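Local coordinates for erythrocyte membrane protein 1 (Plasmodium falciparum, PDB 6S8T) that binds the human adhesion receptor ICAM-1 through this DBLbeta domain, an interaction by which malaria-infected erythrocytes can probably adhere to host cells, at residues K307-S310 against Q311-K315; A343-E346 against Y347-I351. All blocks are in the same frame, centred on the assembly; numbering follows the deposited sequence.

Interaction 1 of 2, residues K307-S310 against Q311-K315; sequences KMQS and QEYDK
Two consecutive turns of helix 293-319 meet here, and the side chains that touch, Q309 with Y313 and M308 with E312, are each four residues apart. Q309 and Y313 run side by side in the same direction. The amide nitrogen NE2 of Q309 comes within 3.7 Å of CD1 of Y313, approaching the ring obliquely, with the amide and ring planes 47° apart. Q309 gets there because CG stands anti to the backbone N (chi1 -172°) and the chain then bends at chi2. The amide group suits this buried position because both its ends have work: NE2 gives its hydrogen bond to Y347 OH and OE1 accepts one from the backbone N of T431.

The helix belongs to an antiparallel helical hairpin, as expected for the C-terminal part of a DBL domain, and its inner face lies on helix 335-372. M308 faces that partner, its flexible thioether packing on I351 and W354. Its SD also lies 4.0 Å from CG of E312, touching the aliphatic part of the glutamate rather than the carboxylate. The E312 chain, bent at chi2, brings OE1 to 3.2 Å from NZ of K315, a salt bridge received on the syn lone pair, while OE2 has a long, weak ion pair with K350.

Underneath, the backbone supplies the regular helical bonds, N-H of i+4 to C=O of i, from N of E312 to O of M308 at 3.0 Å and from N of Y313 to O of Q309 at 2.8 Å. K307 turns its ammonium away to a salt bridge with E429.

Interaction 2 of 2, residues A343-E346 against Y347-I351; sequences ACEE and YKKKI
E345 reaches forward along helix 335-372 to meet two lysines, K348 and K349, in different ways. The electrostatic contact is with K348: the two side chains lie alongside each other, pointing the same way, and OE2 of E345 is 3.2 Å from NZ of K348 in a salt bridge whose hydrogen bond is weak. Two successive bends at the far end of the lysine chain, chi3 and chi4 both near 61°, curl the ammonium back to the carboxylate.

Apolar contact joins E345 to K349. The extended lysine crosses the glutamate, CE of K349 sitting 3.7 Å from CG of E345. NZ of K349 remains 4.9 Å from OE2 of E345, near enough for attraction but without direct pairing.

The backbone adds i+4 to i bonds, among them N of K348 to O of C344 at 3.0 Å.

On the buried side, I351 places CG1 3.5 Å above one face of the Y347 ring, toward its rim. Tyrosine fits because its ring packs against the aliphatic base of E312 while its hydroxyl pairs with Q309. C344 is tied to C466 by a disulfide.

This division, with E345, E346, K348 and K349 outward, K350 at the border leaning to E312, and ring, isoleucine and cystine inward, makes the stretch amphipathic, and the solvent-exposed ion pair probably adds only modestly to helix stability.

How the interactions relate
Interactions 1 and 2 sit about 10 Å apart, centre to centre, on successive helices, 293-319 and then 335-372, which run antiparallel as the two arms of a hairpin. Interaction 1 closes before interaction 2 opens along the chain. The arms meet directly, CG of Q309 lying 4.0 Å from CD1 of I351. The Q309, M308 and E312 side of the first helix meets Y347 and I351 of the second, while the contacts of E345 with its lysines lie on the surface. Their centres are about 23 and 28 Å from the chain's centre, on the same side of it, and the predicted coiled coil holds interaction 2 alone.

Interaction 1 of 2, residues K307-S310 against Q311-K315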
loop_
_atom_site.group_PDB
_atom_site.type_symbol
_atom_site.label_atom_id
_atom_site.label_comp_id
_atom_site.label_asym_id
_atom_site.label_seq_id
_atom_site.Cartn_x
_atom_site.Cartn_y
_atom_site.Cartn_z
ATOM N N LYS A 307 -15.030 -1.261 5.548
ATOM C CA LYS A 307 -15.095 -2.044 6.781
ATOM C C LYS A 307 -15.631 -1.209 7.936
ATOM O O LYS A 307 -16.451 -1.689 8.727
ATOM C CB LYS A 307 -13.716 -2.607 7.129
ATOM C CG LYS A 307 -13.229 -3.706 6.206
ATOM C CD LYS A 307 -11.862 -4.221 6.643
ATOM C CE LYS A 307 -11.495 -5.504 5.915
ATOM N NZ LYS A 307 -12.437 -6.615 6.256
ATOM N N MET A 308 -15.174 0.041 8.054
ATOM C CA MET A 308 -15.703 0.936 9.079
ATOM C C MET A 308 -17.173 1.244 8.830
ATOM O O MET A 308 -17.988 1.212 9.761
ATOM C CB MET A 308 -14.876 2.226 9.118
ATOM C CG MET A 308 -15.358 3.284 10.111
ATOM S SD MET A 308 -16.650 4.379 9.474
ATOM C CE MET A 308 -15.898 4.936 7.946
ATOM N N GLN A 309 -17.529 1.551 7.578
ATOM C CA GLN A 309 -18.910 1.893 7.253
ATOM C C GLN A 309 -19.849 0.730 7.543
ATOM O O GLN A 309 -20.935 0.921 8.100
ATOM C CB GLN A 309 -19.015 2.313 5.784
ATOM C CG GLN A 309 -20.370 2.890 5.369
ATOM C CD GLN A 309 -21.381 1.825 4.967
ATOM O OE1 GLN A 309 -21.015 0.731 4.539
ATOM N NE2 GLN A 309 -22.661 2.146 5.107
ATOM N N SER A 310 -19.442 -0.486 7.173
ATOM C CA SER A 310 -20.283 -1.655 7.408
ATOM C C SER A 310 -20.480 -1.908 8.899
ATOM O O SER A 310 -21.568 -2.309 9.327
ATOM C CB SER A 310 -19.672 -2.878 6.725
ATOM O OG SER A 310 -20.507 -4.014 6.852
ATOM N N GLN A 311 -19.439 -1.677 9.707
ATOM C CA GLN A 311 -19.561 -1.893 11.146
ATOM C C GLN A 311 -20.475 -0.855 11.787
ATOM O O GLN A 311 -21.293 -1.188 12.652
ATOM C CB GLN A 311 -18.178 -1.871 11.799
ATOM C CG GLN A 311 -18.174 -2.175 13.293
ATOM C CD GLN A 311 -16.771 -2.204 13.878
ATOM O OE1 GLN A 311 -16.225 -1.170 14.260
ATOM N NE2 GLN A 311 -16.180 -3.394 13.944
ATOM N N GLU A 312 -20.352 0.410 11.376
ATOM C CA GLU A 312 -21.253 1.442 11.880
ATOM C C GLU A 312 -22.682 1.217 11.404
ATOM O O GLU A 312 -23.632 1.520 12.133
ATOM C CB GLU A 312 -20.773 2.826 11.448
ATOM C CG GLU A 312 -19.484 3.275 12.105
ATOM C CD GLU A 312 -19.590 3.312 13.613
ATOM O OE1 GLU A 312 -19.163 2.335 14.265
ATOM O OE2 GLU A 312 -20.112 4.312 14.147
ATOM N N TYR A 313 -22.851 0.693 10.189
ATOM C CA TYR A 313 -24.192 0.442 9.677
ATOM C C TYR A 313 -24.890 -0.650 10.475
ATOM O O TYR A 313 -26.102 -0.578 10.703
ATOM C CB TYR A 313 -24.125 0.073 8.195
ATOM C CG TYR A 313 -25.446 0.183 7.466
ATOM C CD1 TYR A 313 -25.830 1.376 6.864
ATOM C CD2 TYR A 313 -26.304 -0.905 7.372
ATOM C CE1 TYR A 313 -27.033 1.483 6.192
ATOM C CE2 TYR A 313 -27.511 -0.807 6.704
ATOM C CZ TYR A 313 -27.870 0.389 6.115
ATOM O OH TYR A 313 -29.068 0.494 5.446
ATOM N N ASP A 314 -24.142 -1.666 10.915
ATOM C CA ASP A 314 -24.736 -2.713 11.744
ATOM C C ASP A 314 -25.197 -2.160 13.086
ATOM O O ASP A 314 -26.246 -2.564 13.601
ATOM C CB ASP A 314 -23.742 -3.854 11.949
ATOM C CG ASP A 314 -23.548 -4.688 10.702
ATOM O OD1 ASP A 314 -24.198 -4.387 9.679
ATOM O OD2 ASP A 314 -22.746 -5.645 10.743
ATOM N N LYS A 315 -24.424 -1.242 13.672
ATOM C CA LYS A 315 -24.861 -0.591 14.903
ATOM C C LYS A 315 -26.139 0.203 14.680
ATOM O O LYS A 315 -26.971 0.313 15.589
ATOM C CB LYS A 315 -23.760 0.324 15.439
ATOM C CG LYS A 315 -22.476 -0.394 15.808
ATOM C CD LYS A 315 -21.414 0.584 16.278
ATOM C CE LYS A 315 -20.125 -0.140 16.641
ATOM N NZ LYS A 315 -19.036 0.805 17.016
#

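Interaction 2 of 2, residues A343-E346 against Y347-I351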
loop_
_atom_site.group_PDB
_atom_site.type_symbol
_atom_site.label_atom_id
_atom_site.label_comp_id
_atom_site.label_asym_id
_atom_site.label_seq_id
_atom_site.Cartn_x
_atom_site.Cartn_y
_atom_site.Cartn_z
ATOM N N ALA A 343 -27.362 6.837 17.903
ATOM C CA ALA A 343 -26.635 6.012 16.945
ATOM C C ALA A 343 -26.518 6.697 15.589
ATOM O O ALA A 343 -25.501 6.534 14.904
ATOM C CB ALA A 343 -27.313 4.649 16.798
ATOM N N CYS A 344 -27.536 7.464 15.185
ATOM C CA CYS A 344 -27.456 8.192 13.921
ATOM C C CYS A 344 -26.425 9.310 13.991
ATOM O O CYS A 344 -25.727 9.582 13.007
ATOM C CB CYS A 344 -28.822 8.767 13.541
ATOM S SG CYS A 344 -30.137 7.561 13.267
ATOM N N GLU A 345 -26.329 9.980 15.142
ATOM C CA GLU A 345 -25.359 11.060 15.291
ATOM C C GLU A 345 -23.932 10.538 15.177
ATOM O O GLU A 345 -23.088 11.158 14.517
ATOM C CB GLU A 345 -25.569 11.766 16.630
ATOM C CG GLU A 345 -24.688 12.983 16.829
ATOM C CD GLU A 345 -25.211 14.206 16.105
ATOM O OE1 GLU A 345 -26.132 14.861 16.640
ATOM O OE2 GLU A 345 -24.711 14.507 15.001
ATOM N N GLU A 346 -23.642 9.396 15.809
ATOM C CA GLU A 346 -22.310 8.810 15.714
ATOM C C GLU A 346 -21.995 8.363 14.293
ATOM O O GLU A 346 -20.839 8.446 13.860
ATOM C CB GLU A 346 -22.175 7.628 16.677
ATOM C CG GLU A 346 -22.301 8.000 18.146
ATOM C CD GLU A 346 -22.172 6.800 19.075
ATOM O OE1 GLU A 346 -21.957 5.674 18.574
ATOM O OE2 GLU A 346 -22.287 6.985 20.307
ATOM N N TYR A 347 -23.005 7.889 13.558
ATOM C CA TYR A 347 -22.785 7.488 12.173
ATOM C C TYR A 347 -22.410 8.690 11.310
ATOM O O TYR A 347 -21.450 8.633 10.534
ATOM C CB TYR A 347 -24.031 6.789 11.627
ATOM C CG TYR A 347 -23.863 6.246 10.225
ATOM C CD1 TYR A 347 -24.150 7.034 9.114
ATOM C CD2 TYR A 347 -23.417 4.945 10.011
ATOM C CE1 TYR A 347 -23.994 6.546 7.830
ATOM C CE2 TYR A 347 -23.262 4.446 8.727
ATOM C CZ TYR A 347 -23.551 5.254 7.641
ATOM O OH TYR A 347 -23.398 4.768 6.364
ATOM N N LYS A 348 -23.148 9.795 11.448
ATOM C CA LYS A 348 -22.884 10.971 10.624
ATOM C C LYS A 348 -21.496 11.543 10.893
ATOM O O LYS A 348 -20.820 12.007 9.968
ATOM C CB LYS A 348 -23.958 12.033 10.864
ATOM C CG LYS A 348 -23.789 13.293 10.025
ATOM C CD LYS A 348 -24.915 14.286 10.277
ATOM C CE LYS A 348 -24.941 14.741 11.728
ATOM N NZ LYS A 348 -23.677 15.426 12.125
ATOM N N LYS A 349 -21.052 11.512 12.153
ATOM C CA LYS A 349 -19.747 12.077 12.487
ATOM C C LYS A 349 -18.612 11.258 11.885
ATOM O O LYS A 349 -17.653 11.821 11.346
ATOM C CB LYS A 349 -19.589 12.176 14.005
ATOM C CG LYS A 349 -20.502 13.200 14.659
ATOM C CD LYS A 349 -20.329 13.212 16.169
ATOM C CE LYS A 349 -21.235 14.244 16.818
ATOM N NZ LYS A 349 -21.110 14.237 18.303
ATOM N N LYS A 350 -18.701 9.927 11.964
ATOM C CA LYS A 350 -17.638 9.084 11.422
ATOM C C LYS A 350 -17.583 9.163 9.903
ATOM O O LYS A 350 -16.496 9.260 9.321
ATOM C CB LYS A 350 -17.832 7.635 11.866
ATOM C CG LYS A 350 -17.174 7.286 13.185
ATOM C CD LYS A 350 -16.962 5.784 13.295
ATOM C CE LYS A 350 -16.250 5.414 14.582
ATOM N NZ LYS A 350 -17.093 5.694 15.776
ATOM N N ILE A 351 -18.740 9.108 9.240
ATOM C CA ILE A 351 -18.746 9.144 7.782
ATOM C C ILE A 351 -18.251 10.491 7.274
ATOM O O ILE A 351 -17.579 10.560 6.237
ATOM C CB ILE A 351 -20.151 8.812 7.247
ATOM C CG1 ILE A 351 -20.578 7.425 7.721
ATOM C CG2 ILE A 351 -20.175 8.862 5.732
ATOM C CD1 ILE A 351 -19.627 6.328 7.320
#